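Local coordinates for cathepsin L Propeptide (Toxoplasma gondii, PDB 3F75), which is the helical, I29-type propeptide of a cathepsin L, a kind of domain that typically folds against its partner enzyme and probably keeps it inhibited, at residues 53-56 / 57-61; 46-49 / 50-54. All blocks are in the same frame, centred on the assembly; numbering follows the deposited sequence.

Contact 1: 53-56 / 57-61; sequences LVYI and HTHNQ
Val54 O takes two bonds from Thr58. The amide Thr58 N reaches Val54 O at 2.9 Å. The hydroxyl donates as well, Thr58 OG1 lying 2.9 Å from Val54 O. It comes in above the carbonyl plane; a chi1 of -61° sets OG1 beside its own backbone N and so within range of the preceding turn. Leu53 O, Tyr55 O and Ile56 O each receive one amide, from His57, His59 and Asn60, the last of these at 3.0 Å from Asn60 N to Ile56 O. This is the i to i+4 ladder in the final turns of helix 39-60, the long second helix of the I29 propeptide. On the flank facing strand 66-68, Tyr55 and His59 run alongside each other, with Tyr55 OH 3.3 Å from His59 CD2 and the ring planes 44° apart. Tyr64 stacks on the His59 ring. Next to them Asn60 lies beside Ile56, its ND2 3.8 Å from Ile56 CG2, while the side-chain ND2 of Asn60 hydrogen-bonds Leu68 O, tying this part of the helix to strand 66-68. Tyr55 and Ile56 also pack on side chains of the other protein chain.

Contact 2: 46-49 / 50-54; sequences YAIF and KNNLV
Lys50 lays its aliphatic chain over one face of the Tyr46 ring. CE of Lys50 sits 3.9 Å from the Tyr46 ring centroid, 24° off the normal, a CH-pi contact displaced toward the rim, while Lys50 CD approaches Tyr46 CZ to 3.5 Å. The lysine chain is bent at chi3 (-73°), which carries CE and NZ across the ring. One turn on, Phe49 and Leu53 lie side by side, with Phe49 CE2 3.9 Å from Leu53 CD2. Ile48 and Asn52 pair in the same manner on another side, where Ile48 CG2 meets Asn52 ND2 at 3.6 Å. Beneath these side chains is the middle of helix 39-60, the long helix of the I29 propeptide domain, packed across helix 18-32; its backbone keeps regular alpha-helical bonding, as in Lys50 N to Tyr46 O at 2.8 Å. Ala47 O serves two donors, the amide of Asn51 and a water that lies 2.7 Å from Ala47 O and also gives a weak bond to Asn51 OD1. Farther out, helix 18-32 fixes the polar ends of the first pair: Glu18 OE2 hydrogen-bonds Tyr46 OH and makes a salt bridge with Lys50 NZ, so one carboxylate oxygen ties both to the other helix and would probably favour a charged lysine. Phe25 meets the rings of both Tyr46 and Phe49, and Phe28 adds a further ring beside Phe49. Away from that helix, Asn52 ND2 is held by Gly74 O and Leu76 O, and its side chain packs on an aromatic residue of the other protein chain.

Overall arrangement
From the N terminus, helix 18-32 comes first and then helix 39-60, which carries both contacts. Contact 2 comes first and lies closer to the centre of the folded chain; contact 1 follows at the C-terminal end of the helix, their centres about 10 Å apart. They overlap at Leu53 and Val54, so one runs on into the other; neither closes a loop, and they neither nest nor cross. Contact 2 joins the helix chiefly to helix 18-32, and also to the chain after strand 66-68. Contact 1 reaches strand 66-68 itself, while the shared residues Leu53 and Val54 touch helix 18-32 through Phe21.

Contact 1: 53-56 / 57-61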
loop_
_atom_site.group_PDB
_atom_site.type_symbol
_atom_site.label_atom_id
_atom_site.label_comp_id
_atom_site.label_asym_id
_atom_site.label_seq_id
_atom_site.Cartn_x
_atom_site.Cartn_y
_atom_site.Cartn_z
ATOM N N LEU B 53 -6.107 12.198 17.532
ATOM C CA LEU B 53 -7.209 13.096 17.202
ATOM C C LEU B 53 -6.741 14.557 17.236
ATOM O O LEU B 53 -7.049 15.352 16.329
ATOM C CB LEU B 53 -8.381 12.872 18.168
ATOM C CG LEU B 53 -9.675 13.621 17.842
ATOM C CD1 LEU B 53 -10.191 13.211 16.459
ATOM C CD2 LEU B 53 -10.742 13.396 18.909
ATOM N N VAL B 54 -5.993 14.909 18.277
ATOM C CA VAL B 54 -5.468 16.264 18.411
ATOM C C VAL B 54 -4.503 16.544 17.256
ATOM O O VAL B 54 -4.561 17.612 16.616
ATOM C CB VAL B 54 -4.784 16.492 19.786
ATOM C CG1 VAL B 54 -3.989 17.796 19.776
ATOM C CG2 VAL B 54 -5.822 16.493 20.910
ATOM N N TYR B 55 -3.659 15.561 16.950
ATOM C CA TYR B 55 -2.739 15.702 15.840
ATOM C C TYR B 55 -3.432 15.982 14.524
ATOM O O TYR B 55 -3.018 16.866 13.792
ATOM C CB TYR B 55 -1.895 14.443 15.698
ATOM C CG TYR B 55 -0.927 14.518 14.547
ATOM C CD1 TYR B 55 0.256 15.216 14.671
ATOM C CD2 TYR B 55 -1.197 13.892 13.335
ATOM C CE1 TYR B 55 1.148 15.292 13.630
ATOM C CE2 TYR B 55 -0.292 13.944 12.288
ATOM C CZ TYR B 55 0.864 14.656 12.438
ATOM O OH TYR B 55 1.778 14.725 11.419
ATOM N N ILE B 56 -4.483 15.211 14.232
ATOM C CA ILE B 56 -5.216 15.305 12.983
ATOM C C ILE B 56 -5.865 16.678 12.867
ATOM O O ILE B 56 -5.688 17.380 11.856
ATOM C CB ILE B 56 -6.287 14.175 12.894
ATOM C CG1 ILE B 56 -5.600 12.819 12.736
ATOM C CG2 ILE B 56 -7.291 14.415 11.759
ATOM C CD1 ILE B 56 -6.542 11.620 12.936
ATOM N N HIS B 57 -6.597 17.057 13.918
ATOM C CA HIS B 57 -7.261 18.339 13.974
ATOM C C HIS B 57 -6.294 19.503 13.789
ATOM O O HIS B 57 -6.564 20.420 13.017
ATOM C CB HIS B 57 -7.982 18.494 15.301
ATOM C CG HIS B 57 -8.602 19.843 15.488
ATOM N ND1 HIS B 57 -9.670 20.277 14.733
ATOM C CD2 HIS B 57 -8.317 20.845 16.349
ATOM C CE1 HIS B 57 -10.017 21.491 15.120
ATOM N NE2 HIS B 57 -9.209 21.861 16.098
ATOM N N THR B 58 -5.185 19.487 14.519
ATOM C CA THR B 58 -4.171 20.538 14.389
ATOM C C THR B 58 -3.583 20.604 12.990
ATOM O O THR B 58 -3.447 21.688 12.420
ATOM C CB THR B 58 -3.032 20.321 15.373
ATOM O OG1 THR B 58 -3.568 20.369 16.689
ATOM C CG2 THR B 58 -1.967 21.409 15.225
ATOM N N HIS B 59 -3.239 19.437 12.452
ATOM C CA HIS B 59 -2.670 19.342 11.102
ATOM C C HIS B 59 -3.599 19.987 10.068
ATOM O O HIS B 59 -3.174 20.772 9.210
ATOM C CB HIS B 59 -2.448 17.862 10.751
ATOM C CG HIS B 59 -1.217 17.599 9.946
ATOM N ND1 HIS B 59 -1.233 17.549 8.569
ATOM C CD2 HIS B 59 0.061 17.341 10.322
ATOM C CE1 HIS B 59 -0.017 17.279 8.129
ATOM N NE2 HIS B 59 0.788 17.142 9.169
ATOM N N ASN B 60 -4.881 19.664 10.158
ATOM C CA ASN B 60 -5.827 20.140 9.180
ATOM C C ASN B 60 -6.073 21.649 9.268
ATOM O O ASN B 60 -6.687 22.197 8.369
ATOM C CB ASN B 60 -7.161 19.373 9.282
ATOM C CG ASN B 60 -7.068 17.956 8.759
ATOM O OD1 ASN B 60 -6.190 17.626 7.950
ATOM N ND2 ASN B 60 -7.987 17.095 9.217
ATOM N N GLN B 61 -5.587 22.315 10.319
ATOM C CA GLN B 61 -5.674 23.794 10.417
ATOM C C GLN B 61 -4.462 24.499 9.788
ATOM O O GLN B 61 -4.445 25.727 9.665
ATOM C CB GLN B 61 -5.770 24.230 11.882
ATOM C CG GLN B 61 -7.050 23.826 12.589
ATOM C CD GLN B 61 -6.992 24.038 14.096
ATOM O OE1 GLN B 61 -7.868 23.576 14.821
ATOM N NE2 GLN B 61 -5.957 24.729 14.575
#

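Contact 2: 46-49 / 50-54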
loop_
_atom_site.group_PDB
_atom_site.type_symbol
_atom_site.label_atom_id
_atom_site.label_comp_id
_atom_site.label_asym_id
_atom_site.label_seq_id
_atom_site.Cartn_x
_atom_site.Cartn_y
_atom_site.Cartn_z
ATOM N N TYR B 46 -7.347 4.885 24.653
ATOM C CA TYR B 46 -8.012 6.177 24.723
ATOM C C TYR B 46 -6.988 7.318 24.643
ATOM O O TYR B 46 -7.186 8.304 23.905
ATOM C CB TYR B 46 -8.803 6.271 26.019
ATOM C CG TYR B 46 -9.501 7.595 26.256
ATOM C CD1 TYR B 46 -10.324 8.148 25.293
ATOM C CD2 TYR B 46 -9.371 8.264 27.467
ATOM C CE1 TYR B 46 -10.972 9.353 25.506
ATOM C CE2 TYR B 46 -10.021 9.460 27.694
ATOM C CZ TYR B 46 -10.823 10.001 26.699
ATOM O OH TYR B 46 -11.484 11.188 26.896
ATOM N N ALA B 47 -5.894 7.170 25.390
ATOM C CA ALA B 47 -4.843 8.184 25.405
ATOM C C ALA B 47 -4.199 8.328 24.027
ATOM O O ALA B 47 -3.985 9.450 23.560
ATOM C CB ALA B 47 -3.786 7.868 26.468
ATOM N N ILE B 48 -3.921 7.204 23.369
ATOM C CA ILE B 48 -3.339 7.219 22.012
ATOM C C ILE B 48 -4.309 7.853 21.020
ATOM O O ILE B 48 -3.914 8.699 20.205
ATOM C CB ILE B 48 -2.938 5.810 21.538
ATOM C CG1 ILE B 48 -1.812 5.280 22.420
ATOM C CG2 ILE B 48 -2.495 5.818 20.052
ATOM C CD1 ILE B 48 -1.482 3.785 22.219
ATOM N N PHE B 49 -5.573 7.447 21.109
ATOM C CA PHE B 49 -6.645 8.017 20.292
ATOM C C PHE B 49 -6.745 9.537 20.435
ATOM O O PHE B 49 -6.793 10.259 19.434
ATOM C CB PHE B 49 -8.001 7.378 20.636
ATOM C CG PHE B 49 -9.171 8.056 19.961
ATOM C CD1 PHE B 49 -9.524 7.732 18.664
ATOM C CD2 PHE B 49 -9.918 9.026 20.632
ATOM C CE1 PHE B 49 -10.587 8.362 18.040
ATOM C CE2 PHE B 49 -10.973 9.648 20.020
ATOM C CZ PHE B 49 -11.316 9.322 18.722
ATOM N N LYS B 50 -6.768 10.019 21.671
ATOM C CA LYS B 50 -6.818 11.454 21.918
ATOM C C LYS B 50 -5.628 12.163 21.285
ATOM O O LYS B 50 -5.792 13.181 20.617
ATOM C CB LYS B 50 -6.834 11.752 23.415
ATOM C CG LYS B 50 -8.136 11.396 24.083
ATOM C CD LYS B 50 -8.264 12.083 25.431
ATOM C CE LYS B 50 -7.356 11.488 26.491
ATOM N NZ LYS B 50 -7.482 12.270 27.761
ATOM N N ASN B 51 -4.436 11.617 21.486
ATOM C CA ASN B 51 -3.241 12.209 20.906
ATOM C C ASN B 51 -3.303 12.281 19.386
ATOM O O ASN B 51 -2.964 13.323 18.795
ATOM C CB ASN B 51 -1.987 11.455 21.343
ATOM C CG ASN B 51 -1.581 11.781 22.783
ATOM O OD1 ASN B 51 -1.986 12.806 23.349
ATOM N ND2 ASN B 51 -0.780 10.907 23.377
ATOM N N ASN B 52 -3.756 11.198 18.760
ATOM C CA ASN B 52 -3.919 11.175 17.296
ATOM C C ASN B 52 -5.000 12.141 16.805
ATOM O O ASN B 52 -4.842 12.807 15.774
ATOM C CB ASN B 52 -4.266 9.774 16.801
ATOM C CG ASN B 52 -3.129 8.793 16.941
ATOM O OD1 ASN B 52 -1.946 9.174 16.922
ATOM N ND2 ASN B 52 -3.478 7.500 17.067
ATOM N N LEU B 53 -6.107 12.198 17.532
ATOM C CA LEU B 53 -7.209 13.096 17.202
ATOM C C LEU B 53 -6.741 14.557 17.236
ATOM O O LEU B 53 -7.049 15.352 16.329
ATOM C CB LEU B 53 -8.381 12.872 18.168
ATOM C CG LEU B 53 -9.675 13.621 17.842
ATOM C CD1 LEU B 53 -10.191 13.211 16.459
ATOM C CD2 LEU B 53 -10.742 13.396 18.909
ATOM N N VAL B 54 -5.993 14.909 18.277
ATOM C CA VAL B 54 -5.468 16.264 18.411
ATOM C C VAL B 54 -4.503 16.544 17.256
ATOM O O VAL B 54 -4.561 17.612 16.616
ATOM C CB VAL B 54 -4.784 16.492 19.786
ATOM C CG1 VAL B 54 -3.989 17.796 19.776
ATOM C CG2 VAL B 54 -5.822 16.493 20.910
HETATM O O HOH W 1 -3.552 11.460 25.370
#